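Local coordinates for protein reducing-end xylose-releasing exo-oligoxylanase Rex8A (PDB 6SUD) that hydrolyses xylooligosaccharides as an exo-oligoxylanase, releasing xylose from their reducing ends during xylan depolymerisation, at residues Y14-F18 against L373-V379; F88-N93 against P150-Q156; R158-H162 against F206-N211. The protein carries 1 engineered substitution. All coordinates share one frame; numbering follows the deposited sequence.

Contact 1: residues Y14-F18 against L373-V379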
loop_
_atom_site.group_PDB
_atom_site.type_symbol
_atom_site.label_atom_id
_atom_site.label_comp_id
_atom_site.label_asym_id
_atom_site.label_seq_id
_atom_site.Cartn_x
_atom_site.Cartn_y
_atom_site.Cartn_z
ATOM N N TYR A 14 -5.171 -17.647 -8.019
ATOM C CA TYR A 14 -4.326 -16.431 -8.168
ATOM C C TYR A 14 -3.421 -16.586 -9.386
ATOM O O TYR A 14 -2.745 -17.615 -9.485
ATOM C CB TYR A 14 -3.531 -16.192 -6.882
ATOM C CG TYR A 14 -4.437 -15.788 -5.750
ATOM C CD1 TYR A 14 -5.072 -16.730 -4.957
ATOM C CD2 TYR A 14 -4.737 -14.452 -5.541
ATOM C CE1 TYR A 14 -5.937 -16.349 -3.944
ATOM C CE2 TYR A 14 -5.594 -14.058 -4.531
ATOM C CZ TYR A 14 -6.191 -15.006 -3.726
ATOM O OH TYR A 14 -7.046 -14.590 -2.756
ATOM N N ALA A 15 -3.415 -15.591 -10.278
ATOM C CA ALA A 15 -2.499 -15.539 -11.440
ATOM C C ALA A 15 -1.064 -15.567 -10.924
ATOM O O ALA A 15 -0.721 -14.762 -10.035
ATOM C CB ALA A 15 -2.726 -14.315 -12.290
ATOM N N ASN A 16 -0.252 -16.455 -11.494
ATOM C CA ASN A 16 1.206 -16.502 -11.237
ATOM C C ASN A 16 1.848 -16.037 -12.535
ATOM O O ASN A 16 2.003 -16.873 -13.445
ATOM C CB ASN A 16 1.653 -17.885 -10.761
ATOM C CG ASN A 16 3.143 -17.992 -10.501
ATOM O OD1 ASN A 16 3.929 -17.152 -10.939
ATOM N ND2 ASN A 16 3.554 -19.042 -9.809
ATOM N N LEU A 17 2.121 -14.740 -12.641
ATOM C CA LEU A 17 2.607 -14.142 -13.905
ATOM C C LEU A 17 4.052 -14.556 -14.141
ATOM O O LEU A 17 4.424 -14.581 -15.314
ATOM C CB LEU A 17 2.453 -12.622 -13.862
ATOM C CG LEU A 17 0.998 -12.175 -13.848
ATOM C CD1 LEU A 17 0.875 -10.706 -14.164
ATOM C CD2 LEU A 17 0.199 -12.986 -14.846
ATOM N N PHE A 18 4.831 -14.849 -13.092
ATOM C CA PHE A 18 6.215 -15.364 -13.274
ATOM C C PHE A 18 6.126 -16.714 -13.997
ATOM O O PHE A 18 6.875 -16.935 -14.946
ATOM C CB PHE A 18 6.975 -15.447 -11.951
ATOM C CG PHE A 18 7.387 -14.124 -11.347
ATOM C CD1 PHE A 18 7.933 -13.106 -12.117
ATOM C CD2 PHE A 18 7.303 -13.917 -9.977
ATOM C CE1 PHE A 18 8.331 -11.907 -11.539
ATOM C CE2 PHE A 18 7.695 -12.719 -9.400
ATOM C CZ PHE A 18 8.212 -11.713 -10.181
ATOM N N LEU A 373 3.212 -10.925 -8.346
ATOM C CA LEU A 373 3.530 -11.543 -9.654
ATOM C C LEU A 373 3.739 -13.054 -9.477
ATOM O O LEU A 373 3.586 -13.787 -10.471
ATOM C CB LEU A 373 4.751 -10.850 -10.267
ATOM C CG LEU A 373 4.537 -9.417 -10.775
ATOM C CD1 LEU A 373 5.794 -8.895 -11.454
ATOM C CD2 LEU A 373 3.366 -9.315 -11.730
ATOM N N SER A 374 4.012 -13.516 -8.258
ATOM C CA SER A 374 4.197 -14.958 -7.941
ATOM C C SER A 374 2.859 -15.591 -7.524
ATOM O O SER A 374 2.826 -16.815 -7.306
ATOM C CB SER A 374 5.290 -15.162 -6.916
ATOM O OG SER A 374 4.943 -14.620 -5.659
ATOM N N GLY A 375 1.791 -14.788 -7.438
ATOM C CA GLY A 375 0.439 -15.239 -7.053
ATOM C C GLY A 375 0.312 -15.468 -5.554
ATOM O O GLY A 375 -0.508 -16.323 -5.160
ATOM N N ASN A 376 1.051 -14.709 -4.743
ATOM C CA ASN A 376 1.118 -14.889 -3.267
ATOM C C ASN A 376 0.580 -13.652 -2.526
ATOM O O ASN A 376 0.743 -13.582 -1.296
ATOM C CB ASN A 376 2.537 -15.260 -2.842
ATOM C CG ASN A 376 2.864 -16.670 -3.282
ATOM O OD1 ASN A 376 2.138 -17.599 -2.938
ATOM N ND2 ASN A 376 3.924 -16.841 -4.065
ATOM N N TYR A 377 -0.024 -12.686 -3.218
ATOM C CA TYR A 377 -0.682 -11.533 -2.545
ATOM C C TYR A 377 -2.167 -11.864 -2.502
ATOM O O TYR A 377 -2.862 -11.573 -3.497
ATOM C CB TYR A 377 -0.402 -10.213 -3.260
ATOM C CG TYR A 377 -0.483 -8.966 -2.413
ATOM C CD1 TYR A 377 -1.265 -8.893 -1.271
ATOM C CD2 TYR A 377 0.163 -7.811 -2.824
ATOM C CE1 TYR A 377 -1.369 -7.722 -0.538
ATOM C CE2 TYR A 377 0.063 -6.629 -2.108
ATOM C CZ TYR A 377 -0.697 -6.584 -0.950
ATOM O OH TYR A 377 -0.800 -5.431 -0.229
ATOM N N ARG A 378 -2.606 -12.518 -1.427
ATOM C CA ARG A 378 -3.914 -13.220 -1.394
ATOM C C ARG A 378 -4.847 -12.651 -0.328
ATOM O O ARG A 378 -4.395 -12.027 0.653
ATOM C CB ARG A 378 -3.716 -14.714 -1.135
ATOM C CG ARG A 378 -2.762 -15.360 -2.125
ATOM C CD ARG A 378 -2.642 -16.850 -1.934
ATOM N NE ARG A 378 -1.878 -17.425 -3.030
ATOM C CZ ARG A 378 -1.756 -18.726 -3.265
ATOM N NH1 ARG A 378 -2.356 -19.604 -2.474
ATOM N NH2 ARG A 378 -1.016 -19.145 -4.279
ATOM N N VAL A 379 -6.123 -12.898 -0.544
ATOM C CA VAL A 379 -7.168 -12.675 0.486
ATOM C C VAL A 379 -7.107 -13.872 1.421
ATOM O O VAL A 379 -7.263 -14.995 0.912
ATOM C CB VAL A 379 -8.559 -12.580 -0.160
ATOM C CG1 VAL A 379 -9.648 -12.407 0.882
ATOM C CG2 VAL A 379 -8.628 -11.488 -1.202
#
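L373 packs against one face of F18 at the buried end of this contact, its CB 3.7 Å from the centroid of the F18 ring in a CH-pi contact, while CD2 of L373 lies against CD1 of L17. L373 O, at the end of helix 359-373, accepts from F18 N at 3.1 Å and, weakly, from L17 N, so the last turn of one helix meets the first turn of another. Helices 25-41 and 341-349 close over F18, which also meets W349 edge to face. N16, with CG opposite the backbone N (chi1 179°), lays its amide against S374 O without bonding it, while OD1 caps its own helix at Q19 N. Between the two ends the chain leaves helix 359-373 through a Schellman motif at G375. The contact joins the N-terminal region to the last helix of the (alpha/alpha)6 barrel of glycoside hydrolase family 8. A side chain at G375 would run into A15 O, which sits 3.2 Å from G375 CA. The other end is less enclosed, and both Y14 and R378 are partly exposed. R378 CG lies over the centre of the Y14 ring, 3.7 Å from its centroid, and the guanidinium is nearly parallel to that ring, 6° apart, held flat by NE (2.8 Å) and NH2 (3.0 Å) both donating to G375 O. At the hydroxyl end of the ring Y14 OH accepts from V379 N at 2.9 Å. An alanine in place of Y14 is likely to leave V379 N without this partner and to uncover the aliphatic part of R378.

Contact 2: residues F88-N93 against P150-Q156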
loop_
_atom_site.group_PDB
_atom_site.type_symbol
_atom_site.label_atom_id
_atom_site.label_comp_id
_atom_site.label_asym_id
_atom_site.label_seq_id
_atom_site.Cartn_x
_atom_site.Cartn_y
_atom_site.Cartn_z
ATOM N N PHE A 88 5.418 -10.327 12.417
ATOM C CA PHE A 88 4.127 -9.594 12.401
ATOM C C PHE A 88 3.868 -9.035 13.800
ATOM O O PHE A 88 3.592 -7.824 13.945
ATOM C CB PHE A 88 2.979 -10.511 11.985
ATOM C CG PHE A 88 1.635 -9.836 11.916
ATOM C CD1 PHE A 88 0.906 -9.585 13.066
ATOM C CD2 PHE A 88 1.106 -9.447 10.698
ATOM C CE1 PHE A 88 -0.340 -8.982 12.994
ATOM C CE2 PHE A 88 -0.133 -8.833 10.622
ATOM C CZ PHE A 88 -0.842 -8.585 11.773
ATOM N N ASP A 89 3.932 -9.936 14.783
ATOM C CA ASP A 89 3.648 -9.671 16.215
ATOM C C ASP A 89 4.644 -8.646 16.768
ATOM O O ASP A 89 4.225 -7.781 17.559
ATOM C CB ASP A 89 3.631 -10.986 16.996
ATOM C CG ASP A 89 2.330 -11.762 16.827
ATOM O OD1 ASP A 89 1.365 -11.187 16.294
ATOM O OD2 ASP A 89 2.294 -12.948 17.204
ATOM N N ARG A 90 5.930 -8.743 16.413
ATOM C CA ARG A 90 6.944 -7.739 16.829
ATOM C C ARG A 90 6.601 -6.355 16.259
ATOM O O ARG A 90 6.658 -5.370 17.032
ATOM C CB ARG A 90 8.351 -8.137 16.385
ATOM C CG ARG A 90 9.031 -9.185 17.261
ATOM C CD ARG A 90 10.426 -9.442 16.718
ATOM N NE ARG A 90 11.239 -10.313 17.579
ATOM C CZ ARG A 90 11.993 -9.916 18.596
ATOM N NH1 ARG A 90 12.057 -8.637 18.935
ATOM N NH2 ARG A 90 12.681 -10.819 19.287
ATOM N N LEU A 91 6.271 -6.266 14.970
ATOM C CA LEU A 91 5.915 -4.968 14.331
ATOM C C LEU A 91 4.635 -4.410 14.964
ATOM O O LEU A 91 4.616 -3.232 15.330
ATOM C CB LEU A 91 5.713 -5.160 12.825
ATOM C CG LEU A 91 7.001 -5.406 12.041
ATOM C CD1 LEU A 91 6.716 -5.901 10.637
ATOM C CD2 LEU A 91 7.855 -4.158 12.019
ATOM N N TRP A 92 3.609 -5.241 15.099
ATOM C CA TRP A 92 2.310 -4.796 15.672
ATOM C C TRP A 92 2.529 -4.278 17.098
ATOM O O TRP A 92 1.961 -3.212 17.456
ATOM C CB TRP A 92 1.248 -5.893 15.613
ATOM C CG TRP A 92 -0.025 -5.507 16.305
ATOM C CD1 TRP A 92 -0.650 -6.188 17.307
ATOM C CD2 TRP A 92 -0.795 -4.309 16.096
ATOM N NE1 TRP A 92 -1.774 -5.519 17.711
ATOM C CE2 TRP A 92 -1.885 -4.356 16.998
ATOM C CE3 TRP A 92 -0.674 -3.200 15.243
ATOM C CZ2 TRP A 92 -2.852 -3.351 17.060
ATOM C CZ3 TRP A 92 -1.624 -2.206 15.305
ATOM C CH2 TRP A 92 -2.697 -2.283 16.204
ATOM N N ASN A 93 3.313 -4.997 17.895
ATOM C CA ASN A 93 3.560 -4.633 19.311
ATOM C C ASN A 93 4.224 -3.256 19.359
ATOM O O ASN A 93 3.794 -2.426 20.190
ATOM C CB ASN A 93 4.361 -5.707 20.045
ATOM C CG ASN A 93 4.281 -5.542 21.545
ATOM O OD1 ASN A 93 3.351 -4.912 22.067
ATOM N ND2 ASN A 93 5.240 -6.117 22.243
ATOM N N PRO A 150 -2.369 -7.397 23.224
ATOM C CA PRO A 150 -2.851 -6.698 22.030
ATOM C C PRO A 150 -2.979 -7.557 20.760
ATOM O O PRO A 150 -3.247 -7.015 19.693
ATOM C CB PRO A 150 -1.752 -5.642 21.826
ATOM C CG PRO A 150 -0.479 -6.312 22.313
ATOM C CD PRO A 150 -0.899 -7.346 23.335
ATOM N N TYR A 151 -2.825 -8.878 20.872
ATOM C CA TYR A 151 -2.823 -9.773 19.680
ATOM C C TYR A 151 -4.228 -10.325 19.426
ATOM O O TYR A 151 -4.335 -11.343 18.728
ATOM C CB TYR A 151 -1.733 -10.840 19.845
ATOM C CG TYR A 151 -0.382 -10.270 20.207
ATOM C CD1 TYR A 151 0.477 -9.758 19.250
ATOM C CD2 TYR A 151 0.041 -10.220 21.527
ATOM C CE1 TYR A 151 1.702 -9.210 19.600
ATOM C CE2 TYR A 151 1.272 -9.701 21.891
ATOM C CZ TYR A 151 2.111 -9.189 20.921
ATOM O OH TYR A 151 3.331 -8.654 21.265
ATOM N N ASP A 152 -5.263 -9.660 19.963
ATOM C CA ASP A 152 -6.686 -9.885 19.599
ATOM C C ASP A 152 -6.948 -9.151 18.275
ATOM O O ASP A 152 -7.664 -8.140 18.279
ATOM C CB ASP A 152 -7.636 -9.444 20.721
ATOM C CG ASP A 152 -7.459 -8.017 21.210
ATOM O OD1 ASP A 152 -6.324 -7.572 21.290
ATOM O OD2 ASP A 152 -8.482 -7.365 21.530
ATOM N N TYR A 153 -6.394 -9.681 17.178
ATOM C CA TYR A 153 -6.221 -8.979 15.878
ATOM C C TYR A 153 -7.546 -8.436 15.330
ATOM O O TYR A 153 -7.577 -7.254 14.914
ATOM C CB TYR A 153 -5.606 -9.920 14.842
ATOM C CG TYR A 153 -4.339 -10.594 15.281
ATOM C CD1 TYR A 153 -3.192 -9.868 15.556
ATOM C CD2 TYR A 153 -4.272 -11.972 15.384
ATOM C CE1 TYR A 153 -2.014 -10.492 15.933
ATOM C CE2 TYR A 153 -3.101 -12.612 15.760
ATOM C CZ TYR A 153 -1.970 -11.870 16.036
ATOM O OH TYR A 153 -0.808 -12.494 16.402
ATOM N N GLN A 154 -8.610 -9.253 15.311
ATOM C CA GLN A 154 -9.908 -8.839 14.705
ATOM C C GLN A 154 -10.444 -7.617 15.453
ATOM O O GLN A 154 -10.830 -6.646 14.781
ATOM C CB GLN A 154 -10.954 -9.958 14.718
ATOM C CG GLN A 154 -12.194 -9.627 13.903
ATOM C CD GLN A 154 -13.292 -10.648 14.098
ATOM O OE1 GLN A 154 -13.527 -11.503 13.250
ATOM N NE2 GLN A 154 -13.966 -10.578 15.233
ATOM N N ALA A 155 -10.467 -7.648 16.789
ATOM C CA ALA A 155 -11.008 -6.526 17.602
ATOM C C ALA A 155 -10.118 -5.285 17.430
ATOM O O ALA A 155 -10.656 -4.150 17.407
ATOM C CB ALA A 155 -11.148 -6.931 19.045
ATOM N N GLN A 156 -8.805 -5.482 17.290
ATOM C CA GLN A 156 -7.833 -4.383 17.043
ATOM C C GLN A 156 -8.141 -3.736 15.689
ATOM O O GLN A 156 -8.214 -2.514 15.637
ATOM C CB GLN A 156 -6.386 -4.884 17.115
ATOM C CG GLN A 156 -5.940 -5.340 18.510
ATOM C CD GLN A 156 -5.908 -4.238 19.545
ATOM O OE1 GLN A 156 -5.744 -3.057 19.236
ATOM N NE2 GLN A 156 -6.049 -4.623 20.807
HETATM O O HOH W 1 5.323 -9.599 20.137
#
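W92 swings its indole across to P150 because CG stands opposite the backbone N (chi1 174°), whereas Y153, with CG opposite its carbonyl carbon (chi1 -53°), brings its phenol to F88 with its face and to D89 with its hydroxyl edge. The contact joins two helices of the (alpha/alpha)6 barrel: 88-93 lies within helix 85-99, and 150-156 is the entry and first turn of helix 153-170. W92 NE1 donates to P150 O at 2.9 Å, in the plane of the indole but well above the carbonyl plane, so this backbone oxygen holds the ring at its edge, with Q156 OE1 near CZ2. F88 meets Y153 in an offset edge-to-face pair, the planes at 89°. Y151 crosses D89 and N93 at a slant, its ring CD1 and CE1 against D89 and its OH near the N93 amide without bonding it; N93 ND2 donates to D55 O. A water joins Y151 OH to D89 O, weakly at D89. The D89 carboxylate, almost coplanar with the Y153 ring, is salt-bridged through OD2 to K85 NZ, which also bonds Y153 OH and probably stabilises the carboxylate. Y153 OH itself donates to the syn lone pair of D89 OD1, 2.5 Å away.

Contact 3: residues R158-H162 against F206-N211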
loop_
_atom_site.group_PDB
_atom_site.type_symbol
_atom_site.label_atom_id
_atom_site.label_comp_id
_atom_site.label_asym_id
_atom_site.label_seq_id
_atom_site.Cartn_x
_atom_site.Cartn_y
_atom_site.Cartn_z
ATOM N N ARG A 158 -11.014 -3.700 14.037
ATOM C CA ARG A 158 -12.371 -3.090 14.119
ATOM C C ARG A 158 -12.301 -1.766 14.874
ATOM O O ARG A 158 -13.019 -0.833 14.490
ATOM C CB ARG A 158 -13.356 -4.046 14.790
ATOM C CG ARG A 158 -13.819 -5.139 13.843
ATOM C CD ARG A 158 -14.599 -6.242 14.521
ATOM N NE ARG A 158 -15.227 -7.103 13.530
ATOM C CZ ARG A 158 -15.972 -8.162 13.815
ATOM N NH1 ARG A 158 -16.184 -8.498 15.081
ATOM N NH2 ARG A 158 -16.496 -8.878 12.836
ATOM N N LYS A 159 -11.463 -1.715 15.903
ATOM C CA LYS A 159 -11.171 -0.492 16.693
ATOM C C LYS A 159 -10.576 0.604 15.797
ATOM O O LYS A 159 -11.013 1.762 15.904
ATOM C CB LYS A 159 -10.197 -0.859 17.808
ATOM C CG LYS A 159 -9.775 0.266 18.727
ATOM C CD LYS A 159 -8.860 -0.247 19.817
ATOM C CE LYS A 159 -8.142 0.859 20.548
ATOM N NZ LYS A 159 -7.583 0.361 21.822
ATOM N N ILE A 160 -9.579 0.266 14.974
ATOM C CA ILE A 160 -8.961 1.242 14.027
ATOM C C ILE A 160 -10.054 1.765 13.086
ATOM O O ILE A 160 -10.205 3.003 12.966
ATOM C CB ILE A 160 -7.782 0.608 13.260
ATOM C CG1 ILE A 160 -6.683 0.149 14.218
ATOM C CG2 ILE A 160 -7.261 1.578 12.203
ATOM C CD1 ILE A 160 -5.521 -0.566 13.548
ATOM N N LEU A 161 -10.807 0.871 12.439
ATOM C CA LEU A 161 -11.777 1.263 11.381
ATOM C C LEU A 161 -12.976 1.981 12.020
ATOM O O LEU A 161 -13.562 2.845 11.347
ATOM C CB LEU A 161 -12.222 0.033 10.587
ATOM C CG LEU A 161 -11.167 -0.606 9.685
ATOM C CD1 LEU A 161 -11.806 -1.663 8.800
ATOM C CD2 LEU A 161 -10.457 0.437 8.832
ATOM N N HIS A 162 -13.324 1.663 13.268
ATOM C CA HIS A 162 -14.343 2.445 14.028
ATOM C C HIS A 162 -13.912 3.918 14.109
ATOM O O HIS A 162 -14.723 4.797 13.746
ATOM C CB HIS A 162 -14.579 1.893 15.434
ATOM C CG HIS A 162 -15.517 2.764 16.197
ATOM N ND1 HIS A 162 -16.864 2.769 15.934
ATOM C CD2 HIS A 162 -15.309 3.695 17.156
ATOM C CE1 HIS A 162 -17.457 3.648 16.715
ATOM N NE2 HIS A 162 -16.524 4.236 17.469
ATOM N N PHE A 206 -13.355 -4.977 4.199
ATOM C CA PHE A 206 -13.863 -4.256 5.394
ATOM C C PHE A 206 -15.385 -4.412 5.462
ATOM O O PHE A 206 -15.917 -4.508 6.583
ATOM C CB PHE A 206 -13.480 -2.783 5.369
ATOM C CG PHE A 206 -12.003 -2.497 5.432
ATOM C CD1 PHE A 206 -11.077 -3.487 5.731
ATOM C CD2 PHE A 206 -11.551 -1.211 5.183
ATOM C CE1 PHE A 206 -9.723 -3.184 5.784
ATOM C CE2 PHE A 206 -10.205 -0.906 5.255
ATOM C CZ PHE A 206 -9.296 -1.895 5.562
ATOM N N ALA A 207 -16.053 -4.483 4.310
ATOM C CA ALA A 207 -17.524 -4.649 4.240
ATOM C C ALA A 207 -17.915 -6.041 4.749
ATOM O O ALA A 207 -19.096 -6.221 5.070
ATOM C CB ALA A 207 -18.056 -4.392 2.851
ATOM N N GLN A 208 -16.971 -6.988 4.793
ATOM C CA GLN A 208 -17.181 -8.353 5.345
ATOM C C GLN A 208 -16.789 -8.401 6.823
ATOM O O GLN A 208 -17.442 -9.160 7.570
ATOM C CB GLN A 208 -16.338 -9.388 4.600
ATOM C CG GLN A 208 -16.564 -9.414 3.103
ATOM C CD GLN A 208 -17.764 -10.247 2.742
ATOM O OE1 GLN A 208 -17.629 -11.409 2.369
ATOM N NE2 GLN A 208 -18.945 -9.665 2.868
ATOM N N TYR A 209 -15.709 -7.713 7.212
ATOM C CA TYR A 209 -14.994 -7.997 8.488
ATOM C C TYR A 209 -15.140 -6.885 9.533
ATOM O O TYR A 209 -14.905 -7.185 10.718
ATOM C CB TYR A 209 -13.507 -8.262 8.242
ATOM C CG TYR A 209 -13.225 -9.333 7.216
ATOM C CD1 TYR A 209 -14.016 -10.468 7.119
ATOM C CD2 TYR A 209 -12.152 -9.218 6.349
ATOM C CE1 TYR A 209 -13.766 -11.448 6.173
ATOM C CE2 TYR A 209 -11.882 -10.193 5.405
ATOM C CZ TYR A 209 -12.693 -11.309 5.315
ATOM O OH TYR A 209 -12.417 -12.264 4.378
ATOM N N ALA A 210 -15.530 -5.671 9.153
ATOM C CA ALA A 210 -15.586 -4.520 10.087
ATOM C C ALA A 210 -16.812 -4.661 10.992
ATOM O O ALA A 210 -17.598 -5.599 10.787
ATOM C CB ALA A 210 -15.606 -3.213 9.333
ATOM N N ASN A 211 -16.956 -3.753 11.949
ATOM C CA ASN A 211 -18.180 -3.638 12.783
ATOM C C ASN A 211 -19.414 -3.639 11.868
ATOM O O ASN A 211 -19.405 -2.937 10.840
ATOM C CB ASN A 211 -18.141 -2.397 13.670
ATOM C CG ASN A 211 -17.215 -2.548 14.857
ATOM O OD1 ASN A 211 -16.856 -3.658 15.251
ATOM N ND2 ASN A 211 -16.789 -1.429 15.413
HETATM O O HOH W 2 -14.941 -1.589 12.432
HETATM O O HOH W 3 -17.998 0.965 14.289
#
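R158 and A210 bring their CA atoms to 5.4 Å where helix 200-209 has just ended, so the side of helix 153-170 runs past the exit of its neighbour. R158 reaches along the helix exit with its chain extended from CG to NE and grips Y209 O side-on: NE donates at 2.8 Å within the carbonyl plane, while NH2, at 3.1 Å, comes from above that plane. Both bonds lie close to the guanidinium plane, which fixes its rotation. L161 sets CD1 over the middle of the F206 ring, 3.5 Å from the centroid and 14° off the normal, a CH-pi contact backed by A210 CB; W218 of helix 215-232 meets F206 edge to face. Around N211 the link is through solvent: one water accepts from N211 N and donates to R158 O, and a second accepts from N211 ND2 and sits in the plane of the H162 ring at ND1. N211 OD1 rests along the aliphatic chain of R158, nearest CD at 3.5 Å. The positive charge of R158 probably stabilises the helix C-terminus to which Y209 O belongs, and R215, which bonds A210 O, adds a second arginine there.

In the fold
Contacts 2 and 3 lie on one side of the chain's centre and share helix 153-170, its start in 150-156 and its next turn in 158-162; W92 CH2 and I160 CD1 join them at 4.2 Å. Contact 1 stands apart, with its centre about 25 Å from that of contact 2, and it ties the two ends of the chain together. Contacts 1 and 2 are buried, contact 3 only partly so. Their chemistry follows: contact 1 relies on backbone bonds between helix ends plus a tyrosine stacked on an arginine, contact 2 on tyrosine, tryptophan and a carboxylate between barrel helices, and contact 3 on an arginine at a helix terminus with waters round N211.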